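Local structure of NOL1/NOP2/sun family protein (Enterococcus faecium, 3M4X) at residues A[177-182]-A[218-223]; A[106-111]-A[223-228]; A[244-249]-A[298-303]; A[211-216]-A[232-237]. The protein probably methylates cytosine in ribosomal RNA, using S-adenosylmethionine as methyl donor. One frame throughout, in Å; residues are numbered along the deposited sequence.

Contact 1 of 4, residues A[177-182]-A[218-223]; sequences DRIVVD and SSAIKM
Strand residues Ile179 and Val181 face the C-terminal part of helix 205-222, and the backbones come nearest at Ile179 and Ala220, whose CA atoms are 7.4 Å apart. No hydrogen bond joins the segments; the join is apolar. Ile179 makes the longer reach. Its CG1 branch lies beside the backbone N (chi1 -57°), and from there an extended chain carries CD1 to 3.4 Å from the carbonyl O of Ala220 and to 3.8 Å from CB of Met223, a selenomethionine whose side chain it meets at about a right angle. That carbonyl O also takes a hydrogen bond from Met223 N, three residues on. Here a helix of a Rossmann-like methyltransferase domain lies against its central sheet, with strand 176-182 hydrogen-bonded between strands 108-111 and 228-234. Farther along the strand, Val181 turns one methyl to the helix, CG2 standing 4.0 Å from CB of Ala220. The short alanine side chain also touches Leu112, while Met223 continues onto Leu168 and Phe172 of helix 165-172.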
loop_
_atom_site.group_PDB
_atom_site.type_symbol
_atom_site.label_atom_id
_atom_site.label_comp_id
_atom_site.label_asym_id
_atom_site.label_seq_id
_atom_site.Cartn_x
_atom_site.Cartn_y
_atom_site.Cartn_z
ATOM N N ASP A 177 -7.272 -4.000 -14.689
ATOM C CA ASP A 177 -7.930 -5.238 -14.276
ATOM C C ASP A 177 -8.652 -5.091 -12.948
ATOM O O ASP A 177 -9.602 -5.805 -12.663
ATOM C CB ASP A 177 -6.896 -6.351 -14.107
ATOM C CG ASP A 177 -6.256 -6.736 -15.399
ATOM O OD1 ASP A 177 -6.959 -7.359 -16.214
ATOM O OD2 ASP A 177 -5.058 -6.416 -15.600
ATOM N N ARG A 178 -8.191 -4.171 -12.123
ATOM C CA ARG A 178 -8.584 -4.204 -10.733
ATOM C C ARG A 178 -8.395 -2.838 -10.133
ATOM O O ARG A 178 -7.351 -2.207 -10.323
ATOM C CB ARG A 178 -7.704 -5.218 -10.013
ATOM C CG ARG A 178 -8.121 -5.633 -8.613
ATOM C CD ARG A 178 -7.548 -7.053 -8.362
ATOM N NE ARG A 178 -8.635 -7.967 -8.086
ATOM C CZ ARG A 178 -9.037 -8.939 -8.885
ATOM N NH1 ARG A 178 -8.429 -9.174 -10.029
ATOM N NH2 ARG A 178 -10.055 -9.685 -8.516
ATOM N N ILE A 179 -9.421 -2.362 -9.436
ATOM C CA ILE A 179 -9.336 -1.065 -8.788
ATOM C C ILE A 179 -9.839 -1.122 -7.354
ATOM O O ILE A 179 -10.915 -1.645 -7.077
ATOM C CB ILE A 179 -10.114 0.022 -9.571
ATOM C CG1 ILE A 179 -9.608 0.129 -11.015
ATOM C CG2 ILE A 179 -10.021 1.372 -8.851
ATOM C CD1 ILE A 179 -10.346 1.196 -11.848
ATOM N N VAL A 180 -9.050 -0.568 -6.448
ATOM C CA VAL A 180 -9.416 -0.508 -5.057
ATOM C C VAL A 180 -9.705 0.935 -4.693
ATOM O O VAL A 180 -8.855 1.821 -4.848
ATOM C CB VAL A 180 -8.293 -1.039 -4.161
ATOM C CG1 VAL A 180 -8.636 -0.832 -2.700
ATOM C CG2 VAL A 180 -8.029 -2.502 -4.468
ATOM N N VAL A 181 -10.918 1.153 -4.208
ATOM C CA VAL A 181 -11.372 2.453 -3.759
ATOM C C VAL A 181 -11.682 2.390 -2.263
ATOM O O VAL A 181 -12.761 1.957 -1.853
ATOM C CB VAL A 181 -12.652 2.868 -4.505
ATOM C CG1 VAL A 181 -13.091 4.274 -4.077
ATOM C CG2 VAL A 181 -12.431 2.803 -6.007
ATOM N N ASP A 182 -10.716 2.798 -1.455
ATOM C CA ASP A 182 -10.918 2.938 -0.021
ATOM C C ASP A 182 -11.347 4.389 0.171
ATOM O O ASP A 182 -10.532 5.279 0.339
ATOM C CB ASP A 182 -9.610 2.609 0.696
ATOM C CG ASP A 182 -9.652 2.884 2.187
ATOM O OD1 ASP A 182 -10.678 2.609 2.852
ATOM O OD2 ASP A 182 -8.622 3.374 2.691
ATOM N N SER A 218 -17.581 7.269 -9.975
ATOM C CA SER A 218 -17.996 7.486 -11.346
ATOM C C SER A 218 -16.753 7.644 -12.215
ATOM O O SER A 218 -16.752 7.287 -13.398
ATOM C CB SER A 218 -18.940 8.692 -11.459
ATOM O OG SER A 218 -18.292 9.900 -11.098
ATOM N N SER A 219 -15.682 8.157 -11.620
ATOM C CA SER A 219 -14.404 8.183 -12.313
ATOM C C SER A 219 -13.768 6.796 -12.344
ATOM O O SER A 219 -13.262 6.355 -13.382
ATOM C CB SER A 219 -13.462 9.189 -11.670
ATOM O OG SER A 219 -13.900 10.511 -11.908
ATOM N N ALA A 220 -13.800 6.108 -11.202
ATOM C CA ALA A 220 -13.161 4.800 -11.075
ATOM C C ALA A 220 -13.677 3.843 -12.125
ATOM O O ALA A 220 -12.897 3.185 -12.818
ATOM C CB ALA A 220 -13.390 4.211 -9.656
ATOM N N ILE A 221 -14.996 3.759 -12.244
ATOM C CA ILE A 221 -15.598 2.779 -13.139
ATOM C C ILE A 221 -15.160 2.945 -14.594
ATOM O O ILE A 221 -15.072 1.957 -15.340
ATOM C CB ILE A 221 -17.129 2.770 -13.037
ATOM C CG1 ILE A 221 -17.541 2.305 -11.647
ATOM C CG2 ILE A 221 -17.720 1.836 -14.064
ATOM C CD1 ILE A 221 -18.966 1.895 -11.548
ATOM N N LYS A 222 -14.860 4.179 -14.995
ATOM C CA LYS A 222 -14.374 4.417 -16.353
ATOM C C LYS A 222 -12.985 3.791 -16.604
ATOM O O LYS A 222 -12.584 3.538 -17.756
ATOM C CB LYS A 222 -14.345 5.914 -16.660
ATOM C CG LYS A 222 -15.693 6.598 -16.543
ATOM C CD LYS A 222 -15.605 8.004 -17.094
ATOM C CE LYS A 222 -16.639 8.924 -16.475
ATOM N NZ LYS A 222 -16.275 10.350 -16.768
HETATM N N MSE A 223 -12.245 3.527 -15.535
HETATM C CA MSE A 223 -10.894 3.013 -15.706
HETATM C C MSE A 223 -10.791 1.494 -15.681
HETATM O O MSE A 223 -9.699 0.938 -15.725
HETATM C CB MSE A 223 -9.965 3.679 -14.701
HETATM C CG MSE A 223 -9.899 5.180 -14.961
HETATM SE SE MSE A 223 -8.682 6.124 -13.798
HETATM C CE MSE A 223 -9.792 6.299 -12.165
#

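Contact 2 of 4, residues A[106-111]-A[223-228]; sequences GEKVLD and MLKNKG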
loop_
_atom_site.group_PDB
_atom_site.type_symbol
_atom_site.label_atom_id
_atom_site.label_comp_id
_atom_site.label_asym_id
_atom_site.label_seq_id
_atom_site.Cartn_x
_atom_site.Cartn_y
_atom_site.Cartn_z
ATOM N N GLY A 106 0.815 -9.823 -12.505
ATOM C CA GLY A 106 0.618 -9.512 -13.915
ATOM C C GLY A 106 -0.572 -8.612 -14.228
ATOM O O GLY A 106 -0.723 -8.140 -15.357
ATOM N N GLU A 107 -1.424 -8.366 -13.235
ATOM C CA GLU A 107 -2.578 -7.504 -13.447
ATOM C C GLU A 107 -2.164 -6.045 -13.510
ATOM O O GLU A 107 -1.122 -5.656 -12.981
ATOM C CB GLU A 107 -3.611 -7.689 -12.320
ATOM C CG GLU A 107 -4.422 -8.962 -12.415
ATOM C CD GLU A 107 -5.565 -8.990 -11.402
ATOM O OE1 GLU A 107 -5.379 -8.495 -10.277
ATOM O OE2 GLU A 107 -6.649 -9.494 -11.744
ATOM N N LYS A 108 -2.996 -5.232 -14.138
ATOM C CA LYS A 108 -2.903 -3.788 -13.968
ATOM C C LYS A 108 -3.855 -3.381 -12.842
ATOM O O LYS A 108 -5.065 -3.610 -12.918
ATOM C CB LYS A 108 -3.208 -3.062 -15.282
ATOM C CG LYS A 108 -2.204 -3.405 -16.394
ATOM C CD LYS A 108 -2.667 -2.898 -17.762
ATOM C CE LYS A 108 -3.767 -3.766 -18.343
ATOM N NZ LYS A 108 -4.342 -3.140 -19.580
ATOM N N VAL A 109 -3.293 -2.794 -11.786
ATOM C CA VAL A 109 -4.044 -2.576 -10.555
ATOM C C VAL A 109 -3.981 -1.118 -10.127
ATOM O O VAL A 109 -2.934 -0.504 -10.168
ATOM C CB VAL A 109 -3.518 -3.488 -9.395
ATOM C CG1 VAL A 109 -4.316 -3.262 -8.114
ATOM C CG2 VAL A 109 -3.540 -4.950 -9.798
ATOM N N LEU A 110 -5.115 -0.566 -9.713
ATOM C CA LEU A 110 -5.151 0.818 -9.255
ATOM C C LEU A 110 -5.592 0.875 -7.795
ATOM O O LEU A 110 -6.577 0.259 -7.425
ATOM C CB LEU A 110 -6.099 1.655 -10.138
ATOM C CG LEU A 110 -6.344 3.116 -9.725
ATOM C CD1 LEU A 110 -5.058 3.925 -9.839
ATOM C CD2 LEU A 110 -7.436 3.748 -10.578
ATOM N N ASP A 111 -4.818 1.577 -6.976
ATOM C CA ASP A 111 -5.215 1.950 -5.623
ATOM C C ASP A 111 -5.522 3.442 -5.675
ATOM O O ASP A 111 -4.611 4.275 -5.689
ATOM C CB ASP A 111 -4.075 1.689 -4.635
ATOM C CG ASP A 111 -4.538 1.722 -3.179
ATOM O OD1 ASP A 111 -3.720 1.413 -2.279
ATOM O OD2 ASP A 111 -5.718 2.056 -2.923
HETATM N N MSE A 223 -12.245 3.527 -15.535
HETATM C CA MSE A 223 -10.894 3.013 -15.706
HETATM C C MSE A 223 -10.791 1.494 -15.681
HETATM O O MSE A 223 -9.699 0.938 -15.725
HETATM C CB MSE A 223 -9.965 3.679 -14.701
HETATM C CG MSE A 223 -9.899 5.180 -14.961
HETATM SE SE MSE A 223 -8.682 6.124 -13.798
HETATM C CE MSE A 223 -9.792 6.299 -12.165
ATOM N N LEU A 224 -11.943 0.835 -15.658
ATOM C CA LEU A 224 -12.022 -0.614 -15.553
ATOM C C LEU A 224 -12.036 -1.249 -16.935
ATOM O O LEU A 224 -12.677 -0.729 -17.845
ATOM C CB LEU A 224 -13.310 -1.002 -14.834
ATOM C CG LEU A 224 -13.345 -1.708 -13.480
ATOM C CD1 LEU A 224 -11.962 -2.028 -12.899
ATOM C CD2 LEU A 224 -14.213 -0.913 -12.499
ATOM N N LYS A 225 -11.326 -2.368 -17.095
ATOM C CA LYS A 225 -11.432 -3.148 -18.319
ATOM C C LYS A 225 -12.755 -3.884 -18.264
ATOM O O LYS A 225 -13.383 -3.949 -17.220
ATOM C CB LYS A 225 -10.302 -4.176 -18.431
ATOM C CG LYS A 225 -8.903 -3.614 -18.610
ATOM C CD LYS A 225 -7.856 -4.716 -18.427
ATOM C CE LYS A 225 -8.144 -5.935 -19.324
ATOM N NZ LYS A 225 -7.203 -7.063 -19.023
ATOM N N ASN A 226 -13.175 -4.447 -19.387
ATOM C CA ASN A 226 -14.288 -5.377 -19.364
ATOM C C ASN A 226 -13.930 -6.540 -18.448
ATOM O O ASN A 226 -12.860 -7.155 -18.608
ATOM C CB ASN A 226 -14.575 -5.910 -20.774
ATOM C CG ASN A 226 -15.772 -6.854 -20.811
ATOM O OD1 ASN A 226 -15.611 -8.065 -20.906
ATOM N ND2 ASN A 226 -16.979 -6.297 -20.728
ATOM N N LYS A 227 -14.831 -6.837 -17.508
ATOM C CA LYS A 227 -14.662 -7.898 -16.503
ATOM C C LYS A 227 -13.605 -7.539 -15.450
ATOM O O LYS A 227 -13.183 -8.380 -14.658
ATOM C CB LYS A 227 -14.390 -9.268 -17.148
ATOM C CG LYS A 227 -15.645 -9.911 -17.772
ATOM C CD LYS A 227 -15.335 -11.192 -18.553
ATOM C CE LYS A 227 -15.856 -11.096 -20.010
ATOM N NZ LYS A 227 -15.858 -12.388 -20.787
ATOM N N GLY A 228 -13.191 -6.277 -15.447
ATOM C CA GLY A 228 -12.319 -5.770 -14.410
ATOM C C GLY A 228 -13.064 -5.780 -13.090
ATOM O O GLY A 228 -14.300 -5.801 -13.044
#
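Leu110 lays its CD2 methyl against the end of the selenomethionine Met223, 3.8 Å from CE and 4.2 Å from SE. Two torsions bring the groups together: CG of Leu110 stands opposite its own backbone N (chi1 175°), and the Met223 chain, extended as far as SE, bends at its last torsion (chi3 -80°) to present CE. The two side chains meet at a slant, and both are buried. Leu110 belongs to strand 108-111, a parallel strand of the Rossmann-like sheet of the methyltransferase domain. Met223 lies where helix 205-222 gives way to the short strand 224-225, which runs into a type II beta turn from Lys225 to Gly228, closed by a 2.9 Å bond from Gly228 N to Lys225 O. Two residues back from Leu110, toward the N-terminal end of the strand, Lys108 crosses Lys225 at about a right angle, its NZ 4.0 Å from the aliphatic CD of Lys225. The two ammonium groups stay 4.9 Å apart, and each has a different partner: Lys225 NZ forms a salt bridge with Asp177, whereas Lys108 NZ is hydrogen-bonded to Phe175 O and makes a cation-pi contact with the same residue. Those separate ties probably offset the repulsion between the like charges. Asp177 also accepts a hydrogen bond from the backbone N of Lys108, so one carboxylate serves both segments.

Contact 3 of 4, residues A[244-249]-A[298-303]; sequences EIISWL and AKLTFH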
loop_
_atom_site.group_PDB
_atom_site.type_symbol
_atom_site.label_atom_id
_atom_site.label_comp_id
_atom_site.label_asym_id
_atom_site.label_seq_id
_atom_site.Cartn_x
_atom_site.Cartn_y
_atom_site.Cartn_z
ATOM N N GLU A 244 -25.911 1.590 0.513
ATOM C CA GLU A 244 -26.607 2.482 -0.410
ATOM C C GLU A 244 -25.706 2.833 -1.592
ATOM O O GLU A 244 -26.185 2.946 -2.713
ATOM C CB GLU A 244 -27.158 3.732 0.285
ATOM C CG GLU A 244 -28.341 3.433 1.212
ATOM C CD GLU A 244 -28.959 4.692 1.836
ATOM O OE1 GLU A 244 -28.830 5.780 1.244
ATOM O OE2 GLU A 244 -29.578 4.587 2.919
ATOM N N ILE A 245 -24.404 2.972 -1.332
ATOM C CA ILE A 245 -23.409 3.135 -2.393
ATOM C C ILE A 245 -23.351 1.923 -3.340
ATOM O O ILE A 245 -23.329 2.084 -4.561
ATOM C CB ILE A 245 -22.006 3.406 -1.813
ATOM C CG1 ILE A 245 -21.899 4.859 -1.353
ATOM C CG2 ILE A 245 -20.929 3.126 -2.860
ATOM C CD1 ILE A 245 -22.230 5.876 -2.441
ATOM N N ILE A 246 -23.334 0.714 -2.778
ATOM C CA ILE A 246 -23.371 -0.498 -3.594
ATOM C C ILE A 246 -24.663 -0.643 -4.424
ATOM O O ILE A 246 -24.628 -1.112 -5.561
ATOM C CB ILE A 246 -23.154 -1.767 -2.752
ATOM C CG1 ILE A 246 -21.923 -1.608 -1.855
ATOM C CG2 ILE A 246 -22.983 -2.975 -3.662
ATOM C CD1 ILE A 246 -20.663 -1.320 -2.632
ATOM N N SER A 247 -25.800 -0.248 -3.854
ATOM C CA SER A 247 -27.063 -0.273 -4.585
ATOM C C SER A 247 -26.977 0.691 -5.749
ATOM O O SER A 247 -27.300 0.355 -6.874
ATOM C CB SER A 247 -28.224 0.152 -3.669
ATOM O OG SER A 247 -28.283 -0.674 -2.526
ATOM N N TRP A 248 -26.563 1.912 -5.444
ATOM C CA TRP A 248 -26.361 2.936 -6.444
ATOM C C TRP A 248 -25.462 2.440 -7.585
ATOM O O TRP A 248 -25.775 2.647 -8.762
ATOM C CB TRP A 248 -25.769 4.183 -5.783
ATOM C CG TRP A 248 -25.476 5.284 -6.757
ATOM C CD1 TRP A 248 -26.361 6.203 -7.246
ATOM C CD2 TRP A 248 -24.207 5.586 -7.357
ATOM N NE1 TRP A 248 -25.723 7.055 -8.111
ATOM C CE2 TRP A 248 -24.401 6.700 -8.202
ATOM C CE3 TRP A 248 -22.925 5.021 -7.265
ATOM C CZ2 TRP A 248 -23.365 7.269 -8.939
ATOM C CZ3 TRP A 248 -21.896 5.583 -7.998
ATOM C CH2 TRP A 248 -22.125 6.693 -8.834
ATOM N N LEU A 249 -24.356 1.778 -7.242
ATOM C CA LEU A 249 -23.486 1.175 -8.262
ATOM C C LEU A 249 -24.242 0.175 -9.132
ATOM O O LEU A 249 -24.163 0.225 -10.359
ATOM C CB LEU A 249 -22.275 0.481 -7.628
ATOM C CG LEU A 249 -21.102 1.354 -7.181
ATOM C CD1 LEU A 249 -20.024 0.531 -6.448
ATOM C CD2 LEU A 249 -20.521 2.053 -8.385
ATOM N N ALA A 298 -16.737 -4.316 -0.326
ATOM C CA ALA A 298 -17.515 -4.964 -1.370
ATOM C C ALA A 298 -16.645 -5.220 -2.604
ATOM O O ALA A 298 -15.770 -4.411 -2.945
ATOM C CB ALA A 298 -18.733 -4.099 -1.729
ATOM N N LYS A 299 -16.859 -6.354 -3.258
ATOM C CA LYS A 299 -16.165 -6.641 -4.518
ATOM C C LYS A 299 -17.175 -6.774 -5.656
ATOM O O LYS A 299 -18.147 -7.507 -5.536
ATOM C CB LYS A 299 -15.328 -7.918 -4.420
ATOM C CG LYS A 299 -14.588 -8.258 -5.705
ATOM C CD LYS A 299 -13.564 -9.382 -5.500
ATOM C CE LYS A 299 -14.260 -10.687 -5.169
ATOM N NZ LYS A 299 -13.359 -11.870 -5.214
ATOM N N LEU A 300 -16.938 -6.072 -6.757
ATOM C CA LEU A 300 -17.847 -6.108 -7.901
ATOM C C LEU A 300 -17.100 -6.378 -9.190
ATOM O O LEU A 300 -15.920 -6.062 -9.304
ATOM C CB LEU A 300 -18.598 -4.774 -8.032
ATOM C CG LEU A 300 -19.412 -4.419 -6.783
ATOM C CD1 LEU A 300 -18.688 -3.353 -5.950
ATOM C CD2 LEU A 300 -20.820 -3.963 -7.172
ATOM N N THR A 301 -17.804 -6.954 -10.160
ATOM C CA THR A 301 -17.280 -7.117 -11.495
ATOM C C THR A 301 -17.982 -6.153 -12.451
ATOM O O THR A 301 -19.208 -6.028 -12.443
ATOM C CB THR A 301 -17.486 -8.546 -12.000
ATOM O OG1 THR A 301 -16.760 -9.467 -11.182
ATOM C CG2 THR A 301 -16.997 -8.675 -13.423
ATOM N N PHE A 302 -17.198 -5.465 -13.270
ATOM C CA PHE A 302 -17.740 -4.563 -14.281
ATOM C C PHE A 302 -17.873 -5.290 -15.623
ATOM O O PHE A 302 -16.929 -5.934 -16.073
ATOM C CB PHE A 302 -16.809 -3.353 -14.415
ATOM C CG PHE A 302 -17.137 -2.441 -15.552
ATOM C CD1 PHE A 302 -18.259 -1.627 -15.507
ATOM C CD2 PHE A 302 -16.309 -2.386 -16.669
ATOM C CE1 PHE A 302 -18.551 -0.763 -16.548
ATOM C CE2 PHE A 302 -16.604 -1.543 -17.714
ATOM C CZ PHE A 302 -17.727 -0.725 -17.652
ATOM N N HIS A 303 -19.041 -5.188 -16.260
ATOM C CA HIS A 303 -19.292 -5.917 -17.504
ATOM C C HIS A 303 -19.457 -5.027 -18.726
ATOM O O HIS A 303 -19.739 -5.507 -19.831
ATOM C CB HIS A 303 -20.502 -6.838 -17.341
ATOM C CG HIS A 303 -20.334 -7.834 -16.237
ATOM N ND1 HIS A 303 -19.739 -9.062 -16.429
ATOM C CD2 HIS A 303 -20.637 -7.763 -14.919
ATOM C CE1 HIS A 303 -19.703 -9.717 -15.281
ATOM N NE2 HIS A 303 -20.241 -8.949 -14.350
#
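Helix 244-249 and strand 298-302 run side by side in the same direction, their segment axes 3° from parallel and 10.7 Å apart at closest approach. Ile246 faces Ala298, and their CA atoms are 7.7 Å apart. With CG1 set beside the backbone N and a second bend at chi2 (-58°), Ile246 lays its CG1–CD1 arm alongside CB of Ala298, CD1 at 3.5 Å and CG1 at 4.0 Å; a side chain as short as alanine's lets the helix residue come in close to the strand. The other branch of Ile246 serves a second partner, CG2 lying 4.2 Å from CD2 of Leu300. One helical turn on, Leu249 meets Leu300 from another direction: its CD1 is 4.1 Å from the CD1 methyl of Leu300, and the two side chains slant across each other. Leu300 is thus held by one methyl against each of two helix residues. All four side chains are buried, and the layer extends to Tyr232 and Leu230 of strand 228-234 and to Ile257 and Val255 of strand 255-258. Helix 243-252 connects strands 228-234 and 255-258; strand 295-302 is inserted between them, antiparallel to both, the reversed strand that is the hallmark of Rossmann-like (class I) methyltransferases.

Contact 4 of 4, residues A[211-216]-A[232-237]; sequences KRQQEI and YSTCTF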
loop_
_atom_site.group_PDB
_atom_site.type_symbol
_atom_site.label_atom_id
_atom_site.label_comp_id
_atom_site.label_asym_id
_atom_site.label_seq_id
_atom_site.Cartn_x
_atom_site.Cartn_y
_atom_site.Cartn_z
ATOM N N LYS A 211 -22.265 11.474 -1.406
ATOM C CA LYS A 211 -22.149 12.177 -2.689
ATOM C C LYS A 211 -20.710 12.185 -3.207
ATOM O O LYS A 211 -20.474 12.064 -4.408
ATOM C CB LYS A 211 -22.673 13.618 -2.587
ATOM C CG LYS A 211 -24.086 13.724 -2.064
ATOM C CD LYS A 211 -24.535 15.189 -1.923
ATOM C CE LYS A 211 -26.052 15.313 -2.037
ATOM N NZ LYS A 211 -26.507 16.731 -1.942
ATOM N N ARG A 212 -19.748 12.350 -2.308
ATOM C CA ARG A 212 -18.358 12.361 -2.728
ATOM C C ARG A 212 -17.950 10.962 -3.182
ATOM O O ARG A 212 -17.200 10.797 -4.153
ATOM C CB ARG A 212 -17.446 12.870 -1.611
ATOM C CG ARG A 212 -16.244 13.666 -2.117
ATOM C CD ARG A 212 -15.389 14.209 -0.971
ATOM N NE ARG A 212 -14.335 15.110 -1.443
ATOM C CZ ARG A 212 -13.078 15.105 -0.997
ATOM N NH1 ARG A 212 -12.702 14.244 -0.059
ATOM N NH2 ARG A 212 -12.192 15.963 -1.490
ATOM N N GLN A 213 -18.469 9.954 -2.496
ATOM C CA GLN A 213 -18.176 8.578 -2.861
ATOM C C GLN A 213 -18.624 8.308 -4.294
ATOM O O GLN A 213 -17.908 7.680 -5.077
ATOM C CB GLN A 213 -18.821 7.603 -1.865
ATOM C CG GLN A 213 -17.945 7.364 -0.639
ATOM C CD GLN A 213 -18.713 7.375 0.668
ATOM O OE1 GLN A 213 -18.160 7.696 1.722
ATOM N NE2 GLN A 213 -19.986 7.030 0.608
ATOM N N GLN A 214 -19.805 8.814 -4.633
ATOM C CA GLN A 214 -20.373 8.624 -5.955
ATOM C C GLN A 214 -19.519 9.281 -7.021
ATOM O O GLN A 214 -19.331 8.735 -8.095
ATOM C CB GLN A 214 -21.797 9.178 -5.991
ATOM C CG GLN A 214 -22.780 8.350 -5.181
ATOM C CD GLN A 214 -24.167 8.979 -5.100
ATOM O OE1 GLN A 214 -25.151 8.300 -4.816
ATOM N NE2 GLN A 214 -24.243 10.277 -5.345
ATOM N N GLU A 215 -18.994 10.458 -6.717
ATOM C CA GLU A 215 -18.130 11.164 -7.656
ATOM C C GLU A 215 -16.815 10.419 -7.914
ATOM O O GLU A 215 -16.358 10.317 -9.057
ATOM C CB GLU A 215 -17.850 12.583 -7.153
ATOM C CG GLU A 215 -19.077 13.489 -7.190
ATOM C CD GLU A 215 -19.088 14.523 -6.080
ATOM O OE1 GLU A 215 -17.996 14.946 -5.644
ATOM O OE2 GLU A 215 -20.197 14.916 -5.647
ATOM N N ILE A 216 -16.208 9.916 -6.844
ATOM C CA ILE A 216 -14.969 9.185 -6.953
ATOM C C ILE A 216 -15.200 7.932 -7.791
ATOM O O ILE A 216 -14.436 7.646 -8.719
ATOM C CB ILE A 216 -14.400 8.834 -5.560
ATOM C CG1 ILE A 216 -14.029 10.112 -4.812
ATOM C CG2 ILE A 216 -13.165 7.934 -5.677
ATOM C CD1 ILE A 216 -13.576 9.886 -3.395
ATOM N N TYR A 232 -14.618 -1.821 -3.270
ATOM C CA TYR A 232 -14.999 -0.599 -2.556
ATOM C C TYR A 232 -14.983 -0.807 -1.053
ATOM O O TYR A 232 -15.476 -1.816 -0.545
ATOM C CB TYR A 232 -16.403 -0.154 -2.961
ATOM C CG TYR A 232 -16.948 1.031 -2.180
ATOM C CD1 TYR A 232 -16.502 2.315 -2.440
ATOM C CD2 TYR A 232 -17.923 0.863 -1.194
ATOM C CE1 TYR A 232 -17.000 3.402 -1.755
ATOM C CE2 TYR A 232 -18.436 1.954 -0.488
ATOM C CZ TYR A 232 -17.974 3.226 -0.783
ATOM O OH TYR A 232 -18.459 4.337 -0.108
ATOM N N SER A 233 -14.439 0.161 -0.331
ATOM C CA SER A 233 -14.335 0.013 1.111
ATOM C C SER A 233 -14.431 1.328 1.838
ATOM O O SER A 233 -14.197 2.406 1.278
ATOM C CB SER A 233 -13.034 -0.665 1.503
ATOM O OG SER A 233 -11.981 0.282 1.528
ATOM N N THR A 234 -14.727 1.217 3.122
ATOM C CA THR A 234 -15.005 2.376 3.922
ATOM C C THR A 234 -14.679 2.033 5.374
ATOM O O THR A 234 -14.729 0.868 5.761
ATOM C CB THR A 234 -16.489 2.743 3.709
ATOM O OG1 THR A 234 -16.586 4.032 3.085
ATOM C CG2 THR A 234 -17.254 2.689 4.997
ATOM N N CYS A 235 -14.303 3.027 6.172
ATOM C CA CYS A 235 -14.101 2.786 7.597
ATOM C C CYS A 235 -15.212 3.449 8.408
ATOM O O CYS A 235 -14.972 4.108 9.409
ATOM C CB CYS A 235 -12.709 3.240 8.060
ATOM S SG CYS A 235 -12.358 4.993 7.826
ATOM N N THR A 236 -16.443 3.274 7.949
ATOM C CA THR A 236 -17.587 3.850 8.621
ATOM C C THR A 236 -18.695 2.825 8.607
ATOM O O THR A 236 -18.649 1.868 7.831
ATOM C CB THR A 236 -18.063 5.150 7.947
ATOM O OG1 THR A 236 -18.900 5.872 8.858
ATOM C CG2 THR A 236 -18.844 4.856 6.643
ATOM N N PHE A 237 -19.687 3.030 9.464
ATOM C CA PHE A 237 -20.787 2.081 9.615
ATOM C C PHE A 237 -22.032 2.497 8.834
ATOM O O PHE A 237 -22.933 1.684 8.609
ATOM C CB PHE A 237 -21.155 1.915 11.106
ATOM C CG PHE A 237 -20.014 1.449 11.965
ATOM C CD1 PHE A 237 -19.419 2.308 12.883
ATOM C CD2 PHE A 237 -19.528 0.157 11.851
ATOM C CE1 PHE A 237 -18.363 1.880 13.678
ATOM C CE2 PHE A 237 -18.465 -0.277 12.632
ATOM C CZ PHE A 237 -17.883 0.586 13.553
#
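Gln213 meets the phenolic end of Tyr232: its CG lies 3.1 Å from OH and 4.1 Å from CZ, at the edge of the ring and near its plane. The glutamine comes in across the tyrosine at about a right angle. The Gln213 chain bends at chi2, and its CB and CG lie beside the hydroxyl. Tyr232 in turn spans the gap between strand and helix because its ring extends from the strand with CG opposite the backbone N (chi1 174°), allowing contact although the CA atoms are 9.7 Å apart. A looser neighbour in this layer is Thr234, two residues further along the strand, whose CB is also directed toward the helix and whose OG1 makes a weak hydrogen bond to Ser233 O. Beyond this first shell, the carbonyl O of Glu241 is hydrogen-bonded to Tyr232 OH, while Ile245 of helix 243-252 touches both Gln213 and the tyrosine. The backbone of Tyr232 is itself fixed in the sheet by its bonding to Ala298 on strand 295-302. Helix 205-222 is in this way joined to strand 228-234, the next major strand of the Rossmann-like domain. Chemically, a buried phenol is satisfied by a main-chain carbonyl, which should limit the rotation of its O-H, while the aliphatic CB–CG stem of Gln213 packs against the same oxygen.

All four contacts belong to the methyltransferase domain. Of the contact segments, 106-111 comes first, and contact 2 closes the longest loop when the chain returns at 223-228. Contact 1 is nested within it, joining 177-182 to the end of helix 205-222, and the two share Met223. Contact 4 starts earlier on that helix and ends at 232-237, so it crosses both contact 1 and contact 2. Contact 3 follows in series, opening at helix 243-252 and closing on strand 295-302. Backbone pairing links the sets across one sheet: Val180 with Leu110, Val181 with Ser233, and Tyr232 with Ala298. On the helical side, Ile221 packs against Leu249, joining helices 205-222 and 243-252.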